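Local coordinates for protein of unknown function DUF574 (Streptomyces avermitilis, PDB 3GIW) that is of unknown function but is probably an S-adenosylmethionine-dependent methyltransferase with a Rossmann-like fold, and is known to bind S-adenosyl-L-homocysteine, at residues 68-72 against 249-255; 162-168 against 194-199. One frame throughout, in Å; residues are numbered along the deposited sequence.

Contact 1: residues 68-72 against 249-255; sequences RAVAH and VHKWHPD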
# COMPACT_ATOMS: atom_id res chain seq x y z
N ARG A 68 0.05 11.32 3.14
CA ARG A 68 -0.08 12.50 2.30
C ARG A 68 -0.98 12.20 1.08
O ARG A 68 -1.78 13.06 0.69
CB ARG A 68 1.29 13.02 1.85
CG ARG A 68 2.17 13.41 2.99
CD ARG A 68 3.35 14.25 2.55
NE ARG A 68 4.17 13.70 1.49
CZ ARG A 68 5.03 12.69 1.63
NH1 ARG A 68 5.21 12.10 2.81
NH2 ARG A 68 5.69 12.22 0.58
N ALA A 69 -0.88 11.01 0.49
CA ALA A 69 -1.69 10.66 -0.67
C ALA A 69 -3.18 10.58 -0.30
O ALA A 69 -4.04 11.11 -1.04
CB ALA A 69 -1.20 9.39 -1.33
N VAL A 70 -3.49 9.94 0.83
CA VAL A 70 -4.89 9.81 1.25
C VAL A 70 -5.46 11.18 1.63
O VAL A 70 -6.61 11.51 1.26
CB VAL A 70 -5.03 8.78 2.39
CG1 VAL A 70 -6.44 8.80 3.01
CG2 VAL A 70 -4.68 7.37 1.86
N ALA A 71 -4.68 12.01 2.33
CA ALA A 71 -5.11 13.37 2.63
C ALA A 71 -5.41 14.19 1.35
O ALA A 71 -6.44 14.85 1.25
CB ALA A 71 -4.07 14.07 3.50
N HIS A 72 -4.54 14.12 0.35
CA HIS A 72 -4.78 14.75 -0.94
C HIS A 72 -6.09 14.26 -1.56
O HIS A 72 -6.90 15.05 -2.06
CB HIS A 72 -3.64 14.43 -1.92
CG HIS A 72 -3.84 15.03 -3.28
ND1 HIS A 72 -3.44 16.32 -3.57
CD2 HIS A 72 -4.42 14.55 -4.40
CE1 HIS A 72 -3.77 16.60 -4.82
NE2 HIS A 72 -4.35 15.54 -5.35
N VAL A 249 8.96 8.40 -3.35
CA VAL A 249 7.89 8.79 -2.43
C VAL A 249 8.21 10.02 -1.61
O VAL A 249 7.28 10.81 -1.33
CB VAL A 249 7.41 7.66 -1.49
CG1 VAL A 249 6.64 6.63 -2.25
CG2 VAL A 249 8.54 7.00 -0.67
N HIS A 250 9.46 10.25 -1.23
CA HIS A 250 9.80 11.41 -0.40
C HIS A 250 9.78 12.72 -1.19
O HIS A 250 9.90 13.80 -0.61
CB HIS A 250 11.13 11.20 0.30
CG HIS A 250 12.29 11.17 -0.62
ND1 HIS A 250 12.36 10.30 -1.70
CD2 HIS A 250 13.46 11.86 -0.62
CE1 HIS A 250 13.51 10.48 -2.33
NE2 HIS A 250 14.20 11.41 -1.69
N LYS A 251 9.66 12.62 -2.50
CA LYS A 251 9.56 13.76 -3.40
C LYS A 251 8.12 14.07 -3.87
O LYS A 251 7.91 14.99 -4.67
CB LYS A 251 10.47 13.52 -4.63
CG LYS A 251 11.92 13.40 -4.25
CD LYS A 251 12.84 13.27 -5.46
CE LYS A 251 14.25 13.05 -4.99
NZ LYS A 251 15.25 13.15 -6.10
N TRP A 252 7.15 13.28 -3.41
CA TRP A 252 5.74 13.46 -3.77
C TRP A 252 5.04 14.35 -2.73
O TRP A 252 4.80 13.92 -1.61
CB TRP A 252 5.02 12.10 -3.91
CG TRP A 252 3.68 12.14 -4.59
CD1 TRP A 252 3.46 11.93 -5.91
CD2 TRP A 252 2.41 12.48 -4.00
NE1 TRP A 252 2.12 12.08 -6.19
CE2 TRP A 252 1.46 12.45 -5.04
CE3 TRP A 252 1.98 12.78 -2.71
CZ2 TRP A 252 0.09 12.73 -4.82
CZ3 TRP A 252 0.62 13.08 -2.49
CH2 TRP A 252 -0.30 13.03 -3.54
N HIS A 253 4.72 15.58 -3.11
CA HIS A 253 4.06 16.57 -2.23
C HIS A 253 4.69 16.59 -0.82
O HIS A 253 3.99 16.38 0.19
CB HIS A 253 2.54 16.32 -2.16
CG HIS A 253 1.82 16.46 -3.47
ND1 HIS A 253 0.62 17.12 -3.58
CD2 HIS A 253 2.10 16.01 -4.71
CE1 HIS A 253 0.21 17.10 -4.84
NE2 HIS A 253 1.11 16.45 -5.55
N PRO A 254 6.00 16.80 -0.74
CA PRO A 254 6.65 16.73 0.57
C PRO A 254 6.18 17.86 1.51
O PRO A 254 5.84 18.95 1.04
CB PRO A 254 8.14 16.87 0.23
CG PRO A 254 8.15 17.67 -1.04
CD PRO A 254 6.96 17.14 -1.81
N ASP A 255 6.12 17.57 2.80
CA ASP A 255 5.96 18.60 3.84
C ASP A 255 7.33 19.22 4.11
O ASP A 255 8.34 18.76 3.57
CB ASP A 255 5.44 17.98 5.15
CG ASP A 255 4.07 17.36 5.02
OD1 ASP A 255 3.20 17.97 4.35
OD2 ASP A 255 3.87 16.28 5.61
O HOH W 1 4.38 12.98 5.52
O HOH W 2 -1.45 17.41 -1.48
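Arg-68 reaches from its helix to the loop that carries Trp-252 and takes hold of the backbone there. A bend at chi3 (-54°) turns the guanidinium so that its NE and NH2 edge meets Trp-252 O side-on, NE at 3.2 Å and NH2 at 2.9 Å, with that oxygen in the guanidinium plane. NE also makes a weak, bent bond to His-253 O. Arginine suits this place because one flat group with several N-H donors can hold two successive carbonyls of a turning backbone. Its NH1 reaches the Asp-255 carboxylate through a water, the leg to OD2 being weak. The six-membered ring of Trp-252 comes up against the helix at Ala-69, small enough to let it close in, whose CA lies 3.8 Å from CZ3. His-72, with CG anti to the backbone N (chi1 179°), offers its ring face to the indole edge, planes at 83°. A water joins His-72 ND1 to His-253 ND1, while His-253 NE2 is bonded to the backbone of Glu-243. The indole lies between helix 55-75 and the sheet, touching Trp-65, Pro-244 and Val-247 of strand 240-248 and Val-273 of strand 269-275.

Contact 2: residues 162-168 against 194-199; sequences VALTVIA and SYLAMS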
# COMPACT_ATOMS: atom_id res chain seq x y z
N VAL A 162 -14.35 6.13 -6.38
CA VAL A 162 -13.58 5.38 -5.38
C VAL A 162 -12.08 5.60 -5.64
O VAL A 162 -11.66 5.65 -6.80
CB VAL A 162 -13.89 3.86 -5.52
CG1 VAL A 162 -13.06 3.02 -4.57
CG2 VAL A 162 -15.39 3.53 -5.24
N ALA A 163 -11.28 5.76 -4.58
CA ALA A 163 -9.82 5.67 -4.69
C ALA A 163 -9.37 4.24 -4.37
O ALA A 163 -9.60 3.75 -3.25
CB ALA A 163 -9.13 6.62 -3.76
N LEU A 164 -8.73 3.62 -5.35
CA LEU A 164 -8.14 2.30 -5.25
C LEU A 164 -6.70 2.53 -4.80
O LEU A 164 -5.91 3.10 -5.55
CB LEU A 164 -8.19 1.59 -6.60
CG LEU A 164 -7.58 0.19 -6.65
CD1 LEU A 164 -8.30 -0.81 -5.75
CD2 LEU A 164 -7.56 -0.33 -8.10
N THR A 165 -6.40 2.10 -3.57
CA THR A 165 -5.05 2.22 -3.01
C THR A 165 -4.34 0.86 -2.98
O THR A 165 -4.86 -0.10 -2.38
CB THR A 165 -5.06 2.94 -1.62
OG1 THR A 165 -5.90 2.26 -0.72
CG2 THR A 165 -5.65 4.34 -1.76
N VAL A 166 -3.20 0.76 -3.65
CA VAL A 166 -2.42 -0.49 -3.78
C VAL A 166 -0.98 -0.09 -3.36
O VAL A 166 -0.16 0.23 -4.21
CB VAL A 166 -2.47 -1.09 -5.20
CG1 VAL A 166 -1.80 -2.44 -5.21
CG2 VAL A 166 -3.95 -1.24 -5.67
N ILE A 167 -0.76 -0.07 -2.04
CA ILE A 167 0.42 0.53 -1.43
C ILE A 167 1.29 -0.53 -0.75
O ILE A 167 0.83 -1.36 0.03
CB ILE A 167 -0.03 1.62 -0.44
CG1 ILE A 167 -0.80 2.71 -1.21
CG2 ILE A 167 1.20 2.18 0.31
CD1 ILE A 167 -1.42 3.83 -0.38
N ALA A 168 2.56 -0.56 -1.15
CA ALA A 168 3.55 -1.44 -0.53
C ALA A 168 3.16 -2.92 -0.67
O ALA A 168 3.34 -3.73 0.25
CB ALA A 168 3.80 -1.04 0.95
N SER A 194 -12.82 8.25 -10.41
CA SER A 194 -12.11 7.40 -9.46
C SER A 194 -10.60 7.64 -9.61
O SER A 194 -10.14 8.31 -10.57
CB SER A 194 -12.45 5.93 -9.70
OG SER A 194 -13.82 5.68 -9.38
N TYR A 195 -9.83 7.13 -8.64
CA TYR A 195 -8.37 7.28 -8.62
C TYR A 195 -7.67 5.95 -8.35
O TYR A 195 -8.23 5.02 -7.75
CB TYR A 195 -7.93 8.29 -7.55
CG TYR A 195 -8.17 9.75 -7.91
CD1 TYR A 195 -9.45 10.33 -7.83
CD2 TYR A 195 -7.12 10.57 -8.31
CE1 TYR A 195 -9.66 11.65 -8.13
CE2 TYR A 195 -7.33 11.90 -8.62
CZ TYR A 195 -8.61 12.43 -8.55
OH TYR A 195 -8.87 13.77 -8.85
N LEU A 196 -6.43 5.87 -8.81
CA LEU A 196 -5.48 4.79 -8.48
C LEU A 196 -4.30 5.47 -7.79
O LEU A 196 -3.74 6.42 -8.32
CB LEU A 196 -5.02 4.09 -9.75
CG LEU A 196 -3.93 3.02 -9.55
CD1 LEU A 196 -4.38 1.85 -8.66
CD2 LEU A 196 -3.45 2.48 -10.92
N ALA A 197 -3.93 4.95 -6.62
CA ALA A 197 -2.76 5.42 -5.85
C ALA A 197 -1.91 4.18 -5.56
O ALA A 197 -2.42 3.19 -5.01
CB ALA A 197 -3.14 6.09 -4.54
N MSE A 198 -0.62 4.25 -5.87
CA MSE A 198 0.28 3.14 -5.66
C MSE A 198 1.64 3.58 -5.15
O MSE A 198 2.16 4.62 -5.48
CB MSE A 198 0.53 2.36 -6.96
CG MSE A 198 -0.75 1.86 -7.67
SE MSE A 198 -0.29 0.74 -9.20
CE MSE A 198 0.46 -0.75 -8.24
N SER A 199 2.28 2.69 -4.39
CA SER A 199 3.74 2.75 -4.19
C SER A 199 4.32 1.46 -4.77
O SER A 199 3.80 0.34 -4.51
CB SER A 199 4.15 3.01 -2.76
OG SER A 199 3.77 1.97 -1.90
O HOH W 3 1.99 -1.59 -4.29
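Strands 163-167 and 195-199 run parallel at 16°, their axes 4.6 Å apart, and pair in register from Ala-163 beside Tyr-195 to Val-166 beside Met-198. Bonds from Tyr-195 N, Leu-164 N, Ala-197 N and Val-166 N alternate between the strands; the straightest, Val-166 N to Ala-197 O, measures 2.9 Å at 172°. The next, Ser-199 N to Val-166 O, is weak at 3.5 Å, and a water donating to both Val-166 O and Ser-199 O spans the strands there.

Serines extend the ladder at both ends. Ser-194 OG accepts the Val-162 N-H along a nearly straight line (3.1 Å) and also bonds Pro-191 O. At the other end Ser-199 OG, set between its own backbone N and carbonyl carbon (chi1 64°), accepts from Ala-168 N at 2.9 Å along a bent path; a short hydroxyl arm can add a bond where the backbone pairing weakens.

One sheet face is oily. Leu-164 and Leu-196 lie side by side and point the same way, CD2 against CD1 at 3.9 Å, and Val-166 CG1 meets the methyl CE of selenomethionine Met-198 at 4.1 Å, brought alongside by a bend at chi3. On the other face Ala-163, Thr-165 and Ala-197 are small, with Tyr-195 and Ile-167 toward the two ends touching helix 55-75; Ala-197 touches Val-273 of strand 269-275. Ala-163 CB meets Tyr-195 CB, and Thr-165 CG2 faces Ala-197 CB.

Between the two strands, the side-chain hydrogen bonds thus lie at the ends, and the middle is held by backbone bonds and aliphatic contact; Thr-165 turns its hydroxyl to Asp-84 on strand 81-85 instead. Since Ser-199 OG also bonds Asn-62 OD1, the same hydroxyl that closes the ladder probably positions a residue seen to bind S-adenosyl-L-homocysteine.

Overall arrangement
Contact 2 is nested in sequence within the loop closed by contact 1: helix 55-75 comes first, then the beta-alpha-beta unit of strand 163-167, helix 179-187 and strand 195-201, and last the loop after strand 240-248. The centres lie 13 Å apart, the nearest atoms about 4 Å. Contact 2 joins neighbouring parallel strands inside the mixed sheet, whereas contact 1 ties helix 55-75 to the loop between strands 240-248 and 269-275, which run antiparallel to each other. Trp-65 of that helix touches both Trp-252 and Ile-167. Contact 2 reaches the S-adenosyl-L-homocysteine site directly through Ser-199 and Asn-62, while contact 1 lies nearby, the Val-249 side chain about 5 Å from that of Asn-62.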